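Local coordinates for flagellar hook-associated protein (Burkholderia pseudomallei, PDB 4UT1) that probably serves as a structural component of the bacterial flagellum, at the junction between the hook and the filament, at residues A[444-452]-A[562-573]. Numbering follows the deposited sequence.
Sequences IAAASPVLA and IGANKGTNDGRN. With EDO (1,2-ethanediol), chain J; EDO (1,2-ethanediol), chain K.
Arg572 lays its guanidinium under Ser448, whose CB sits over the centre of one face, 3.3 Å from Arg572 CZ. The group then grips a single acceptor end-on: Val450 O takes bonds from Arg572 NH2 at 2.9 Å, in the carbonyl plane, and from Arg572 NH1, the longer of the two. A salt bridge of 2.7 Å from Arg572 NE to Asp570 OD2 meets the carboxylate on its syn side and lies in the guanidinium plane, so bonds along two edges fix the rotation of the group. The bend at chi3 (-82°) turns the arginine back toward this carboxylate. Asp570 OD1 closes an Asx turn with Arg572 N and accepts from Ser448 N at 3.0 Å, the two donors approaching from opposite faces of the carboxylate.

These bonds tie together the two flanks of the beta-rich part that runs from strand 450-454 to strand 559-564, consistent with the D3 domain, next to the long helices. The first loop leads into strand 450-454 and the second leaves strand 559-564; the two strands pair antiparallel at the edge of a sheet through Leu451 and Gly563 (Leu451 N to Gly563 O, 2.8 Å). Toward the helices, Ala445 N bonds Asn322.

Two amides clasp backbone carbonyls. Asn565 ND2 reaches Ser448 O at 2.9 Å, within its own amide plane, while Asn573 ND2 approaches Ala445 O nearly head-on at 2.9 Å.

Within the strands, Val450 CG2 meets Ile562 CG2 at 3.9 Å and Ala452 CB rests against Ile562 CG1.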
ATOM      1  N   ILE A 444     -13.490 -22.342  -4.230  1.00 14.56           N
ATOM      2  CA  ILE A 444     -12.059 -22.606  -4.144  1.00 14.01           C
ATOM      3  C   ILE A 444     -11.690 -23.618  -5.241  1.00 12.05           C
ATOM      4  O   ILE A 444     -12.234 -24.715  -5.294  1.00 13.89           O
ATOM      5  CB  ILE A 444     -11.659 -23.126  -2.748  1.00 14.65           C
ATOM      6  CG1 ILE A 444     -11.978 -22.067  -1.685  1.00 16.71           C
ATOM      7  CG2 ILE A 444     -10.170 -23.486  -2.700  1.00 13.43           C
ATOM      8  CD1 ILE A 444     -11.933 -22.590  -0.273  1.00 14.06           C
ATOM      9  N   ALA A 445     -10.801 -23.217  -6.138  1.00 13.32           N
ATOM     10  CA  ALA A 445     -10.421 -24.067  -7.262  1.00 13.62           C
ATOM     11  C   ALA A 445      -9.223 -24.926  -6.874  1.00 14.23           C
ATOM     12  O   ALA A 445      -8.085 -24.570  -7.149  1.00 14.22           O
ATOM     13  CB  ALA A 445     -10.109 -23.215  -8.488  1.00 13.96           C
ATOM     14  N   ALA A 446      -9.488 -26.059  -6.229  1.00 12.95           N
ATOM     15  CA  ALA A 446      -8.425 -26.880  -5.663  1.00 12.59           C
ATOM     16  C   ALA A 446      -7.699 -27.725  -6.704  1.00 13.22           C
ATOM     17  O   ALA A 446      -6.557 -28.111  -6.498  1.00 12.38           O
ATOM     18  CB  ALA A 446      -8.990 -27.785  -4.570  1.00 11.78           C
ATOM     19  N   ALA A 447      -8.363 -28.003  -7.809  1.00 13.85           N
ATOM     20  CA  ALA A 447      -7.816 -28.917  -8.812  1.00 14.32           C
ATOM     21  C   ALA A 447      -7.016 -28.201  -9.893  1.00 15.61           C
ATOM     22  O   ALA A 447      -7.313 -27.063 -10.241  1.00 13.58           O
ATOM     23  CB  ALA A 447      -8.940 -29.704  -9.437  1.00 15.45           C
ATOM     24  N   SER A 448      -6.002 -28.875 -10.430  1.00 17.91           N
ATOM     25  CA  SER A 448      -5.340 -28.415 -11.662  1.00 15.29           C
ATOM     26  C   SER A 448      -6.272 -28.613 -12.856  1.00 15.73           C
ATOM     27  O   SER A 448      -7.015 -29.590 -12.903  1.00 19.12           O
ATOM     28  CB  SER A 448      -4.029 -29.167 -11.896  1.00 18.49           C
ATOM     29  OG  SER A 448      -3.461 -28.811 -13.152  1.00 19.76           O
ATOM     30  N   PRO A 449      -6.246 -27.689 -13.826  1.00 14.51           N
ATOM     31  CA  PRO A 449      -7.064 -27.848 -15.039  1.00 14.54           C
ATOM     32  C   PRO A 449      -6.519 -28.945 -15.970  1.00 16.06           C
ATOM     33  O   PRO A 449      -7.245 -29.478 -16.803  1.00 15.52           O
ATOM     34  CB  PRO A 449      -6.966 -26.483 -15.728  1.00 15.71           C
ATOM     35  CG  PRO A 449      -6.293 -25.563 -14.746  1.00 16.54           C
ATOM     36  CD  PRO A 449      -5.511 -26.414 -13.806  1.00 16.81           C
ATOM     37  N   VAL A 450      -5.245 -29.262 -15.813  1.00 14.53           N
ATOM     38  CA  VAL A 450      -4.576 -30.189 -16.732  1.00 13.91           C
ATOM     39  C   VAL A 450      -4.220 -31.522 -16.079  1.00 16.09           C
ATOM     40  O   VAL A 450      -3.970 -31.605 -14.880  1.00 15.85           O
ATOM     41  CB  VAL A 450      -3.294 -29.559 -17.284  1.00 16.20           C
ATOM     42  CG1 VAL A 450      -2.229 -29.513 -16.205  1.00 15.99           C
ATOM     43  CG2 VAL A 450      -2.795 -30.323 -18.529  1.00 17.70           C
ATOM     44  N   LEU A 451      -4.154 -32.562 -16.898  1.00 17.37           N
ATOM     45  CA  LEU A 451      -3.661 -33.843 -16.443  1.00 17.77           C
ATOM     46  C   LEU A 451      -2.786 -34.478 -17.535  1.00 12.34           C
ATOM     47  O   LEU A 451      -3.226 -34.660 -18.666  1.00 13.91           O
ATOM     48  CB  LEU A 451      -4.825 -34.752 -16.071  1.00 17.02           C
ATOM     49  CG  LEU A 451      -4.442 -36.127 -15.531  1.00 22.07           C
ATOM     50  CD1 LEU A 451      -3.452 -35.980 -14.378  1.00 21.30           C
ATOM     51  CD2 LEU A 451      -5.697 -36.841 -15.081  1.00 27.64           C
ATOM     52  N   ALA A 452      -1.533 -34.748 -17.189  1.00 12.72           N
ATOM     53  CA  ALA A 452      -0.629 -35.493 -18.057  1.00 13.74           C
ATOM     54  C   ALA A 452      -0.457 -36.879 -17.456  1.00 16.09           C
ATOM     55  O   ALA A 452      -0.379 -37.037 -16.233  1.00 15.26           O
ATOM     56  CB  ALA A 452       0.706 -34.789 -18.202  1.00 11.54           C
ATOM     57  N   ILE A 562      -1.812 -35.545 -22.541  1.00 14.75           N
ATOM     58  CA  ILE A 562      -2.029 -34.247 -21.918  1.00 16.05           C
ATOM     59  C   ILE A 562      -3.438 -33.801 -22.264  1.00 15.64           C
ATOM     60  O   ILE A 562      -3.819 -33.768 -23.428  1.00 14.66           O
ATOM     61  CB  ILE A 562      -1.016 -33.180 -22.397  1.00 16.49           C
ATOM     62  CG1 ILE A 562       0.400 -33.532 -21.943  1.00 15.71           C
ATOM     63  CG2 ILE A 562      -1.388 -31.808 -21.844  1.00 18.42           C
ATOM     64  CD1 ILE A 562       1.478 -32.703 -22.621  1.00 19.32           C
ATOM     65  N   GLY A 563      -4.225 -33.451 -21.257  1.00 17.20           N
ATOM     66  CA  GLY A 563      -5.583 -33.033 -21.524  1.00 17.64           C
ATOM     67  C   GLY A 563      -6.200 -32.426 -20.281  1.00 18.33           C
ATOM     68  O   GLY A 563      -5.521 -32.247 -19.272  1.00 14.88           O
ATOM     69  N   ALA A 564      -7.485 -32.114 -20.361  1.00 24.49           N
ATOM     70  CA  ALA A 564      -8.203 -31.527 -19.234  1.00 25.27           C
ATOM     71  C   ALA A 564      -8.299 -32.518 -18.079  1.00 28.14           C
ATOM     72  O   ALA A 564      -8.408 -33.729 -18.289  1.00 27.36           O
ATOM     73  CB  ALA A 564      -9.592 -31.070 -19.670  1.00 29.22           C
ATOM     74  N   ASN A 565      -8.251 -31.998 -16.852  1.00 25.10           N
ATOM     75  CA  ASN A 565      -8.283 -32.838 -15.663  1.00 25.46           C
ATOM     76  C   ASN A 565      -9.705 -33.233 -15.278  1.00 33.08           C
ATOM     77  O   ASN A 565     -10.628 -32.421 -15.349  1.00 32.85           O
ATOM     78  CB  ASN A 565      -7.601 -32.128 -14.486  1.00 20.83           C
ATOM     79  CG  ASN A 565      -7.567 -32.977 -13.224  1.00 27.61           C
ATOM     80  OD1 ASN A 565      -7.801 -34.187 -13.261  1.00 30.92           O
ATOM     81  ND2 ASN A 565      -7.255 -32.345 -12.100  1.00 23.45           N
ATOM     82  N   LYS A 566      -9.866 -34.490 -14.870  1.00 35.08           N
ATOM     83  CA  LYS A 566     -11.166 -35.008 -14.449  1.00 39.13           C
ATOM     84  C   LYS A 566     -11.026 -36.152 -13.439  1.00 41.02           C
ATOM     85  O   LYS A 566     -11.221 -37.319 -13.792  1.00 44.85           O
ATOM     86  CB  LYS A 566     -11.970 -35.483 -15.665  1.00 39.64           C
ATOM     87  CG  LYS A 566     -11.208 -36.428 -16.581  1.00 44.98           C
ATOM     88  CD  LYS A 566     -12.107 -37.017 -17.660  1.00 50.41           C
ATOM     89  CE  LYS A 566     -12.615 -35.950 -18.618  1.00 53.85           C
ATOM     90  NZ  LYS A 566     -13.619 -36.504 -19.573  1.00 53.70           N
ATOM     91  N   GLY A 567     -10.668 -35.829 -12.196  1.00 39.23           N
ATOM     92  CA  GLY A 567     -10.337 -34.471 -11.795  1.00 40.60           C
ATOM     93  C   GLY A 567     -11.175 -33.963 -10.635  1.00 34.94           C
ATOM     94  O   GLY A 567     -11.063 -32.801 -10.221  1.00 40.25           O
ATOM     95  N   THR A 568     -12.006 -34.844 -10.092  1.00 39.40           N
ATOM     96  CA  THR A 568     -13.041 -34.440  -9.154  1.00 40.40           C
ATOM     97  C   THR A 568     -12.535 -34.146  -7.733  1.00 39.68           C
ATOM     98  O   THR A 568     -13.156 -33.365  -7.009  1.00 45.89           O
ATOM     99  CB  THR A 568     -14.147 -35.511  -9.089  1.00 39.68           C
ATOM    100  OG1 THR A 568     -14.979 -35.278  -7.945  1.00 44.13           O
ATOM    101  CG2 THR A 568     -13.534 -36.886  -8.989  1.00 36.85           C
ATOM    102  N   ASN A 569     -11.429 -34.760  -7.323  1.00 32.98           N
ATOM    103  CA  ASN A 569     -10.852 -34.435  -6.017  1.00 29.84           C
ATOM    104  C   ASN A 569      -9.345 -34.197  -6.071  1.00 26.00           C
ATOM    105  O   ASN A 569      -8.618 -34.493  -5.123  1.00 25.67           O
ATOM    106  CB  ASN A 569     -11.166 -35.528  -5.001  1.00 36.02           C
ATOM    107  CG  ASN A 569     -10.941 -36.893  -5.556  1.00 35.42           C
ATOM    108  OD1 ASN A 569     -10.336 -37.032  -6.620  1.00 37.85           O
ATOM    109  ND2 ASN A 569     -11.433 -37.917  -4.861  1.00 32.86           N
ATOM    110  N   ASP A 570      -8.883 -33.635  -7.174  1.00 21.63           N
ATOM    111  CA  ASP A 570      -7.499 -33.211  -7.272  1.00 21.20           C
ATOM    112  C   ASP A 570      -7.275 -31.955  -6.427  1.00 17.64           C
ATOM    113  O   ASP A 570      -8.148 -31.082  -6.363  1.00 16.36           O
ATOM    114  CB  ASP A 570      -7.136 -32.958  -8.731  1.00 20.07           C
ATOM    115  CG  ASP A 570      -5.707 -32.512  -8.907  1.00 19.15           C
ATOM    116  OD1 ASP A 570      -5.447 -31.321  -8.738  1.00 21.15           O
ATOM    117  OD2 ASP A 570      -4.840 -33.350  -9.214  1.00 25.67           O
ATOM    118  N   GLY A 571      -6.121 -31.855  -5.771  1.00 15.23           N
ATOM    119  CA  GLY A 571      -5.854 -30.685  -4.947  1.00 18.74           C
ATOM    120  C   GLY A 571      -4.556 -29.963  -5.245  1.00 15.00           C
ATOM    121  O   GLY A 571      -4.040 -29.242  -4.399  1.00 12.96           O
ATOM    122  N   ARG A 572      -4.023 -30.155  -6.451  1.00 14.37           N
ATOM    123  CA  ARG A 572      -2.763 -29.524  -6.814  1.00 15.39           C
ATOM    124  C   ARG A 572      -2.831 -27.997  -6.739  1.00 13.51           C
ATOM    125  O   ARG A 572      -1.866 -27.335  -6.333  1.00 13.22           O
ATOM    126  CB  ARG A 572      -2.337 -29.951  -8.217  1.00 13.44           C
ATOM    127  CG  ARG A 572      -1.731 -31.352  -8.252  1.00 19.63           C
ATOM    128  CD  ARG A 572      -1.416 -31.726  -9.685  1.00 18.36           C
ATOM    129  NE  ARG A 572      -2.613 -32.216 -10.350  1.00 18.08           N
ATOM    130  CZ  ARG A 572      -2.813 -32.199 -11.661  1.00 18.84           C
ATOM    131  NH1 ARG A 572      -1.901 -31.672 -12.478  1.00 15.60           N
ATOM    132  NH2 ARG A 572      -3.948 -32.680 -12.149  1.00 16.95           N
ATOM    133  N   ASN A 573      -3.959 -27.425  -7.115  1.00 12.07           N
ATOM    134  CA  ASN A 573      -4.006 -25.962  -7.076  1.00 11.58           C
ATOM    135  C   ASN A 573      -4.215 -25.417  -5.672  1.00 10.78           C
ATOM    136  O   ASN A 573      -3.754 -24.313  -5.365  1.00 13.77           O
ATOM    137  CB  ASN A 573      -5.081 -25.398  -7.997  1.00 12.10           C
ATOM    138  CG  ASN A 573      -4.816 -23.941  -8.327  1.00 13.80           C
ATOM    139  OD1 ASN A 573      -3.750 -23.607  -8.861  1.00 14.10           O
ATOM    140  ND2 ASN A 573      -5.754 -23.056  -7.967  1.00 11.12           N
TER
HETATM  141  C1  EDO J1636      -5.016 -36.270 -10.479  1.00 31.13           C
HETATM  142  O1  EDO J1636      -3.843 -36.894 -11.037  1.00 32.76           O
HETATM  143  C2  EDO J1636      -6.024 -36.010 -11.594  1.00 28.88           C
HETATM  144  O2  EDO J1636      -7.346 -35.952 -11.054  1.00 34.93           O
HETATM  145  C1  EDO K1637     -10.506 -28.617 -17.837  1.00 29.73           C
HETATM  146  O1  EDO K1637      -9.176 -28.114 -17.678  1.00 29.55           O
HETATM  147  C2  EDO K1637     -11.284 -28.433 -16.543  1.00 26.52           C
HETATM  148  O2  EDO K1637     -12.590 -28.998 -16.698  1.00 34.16           O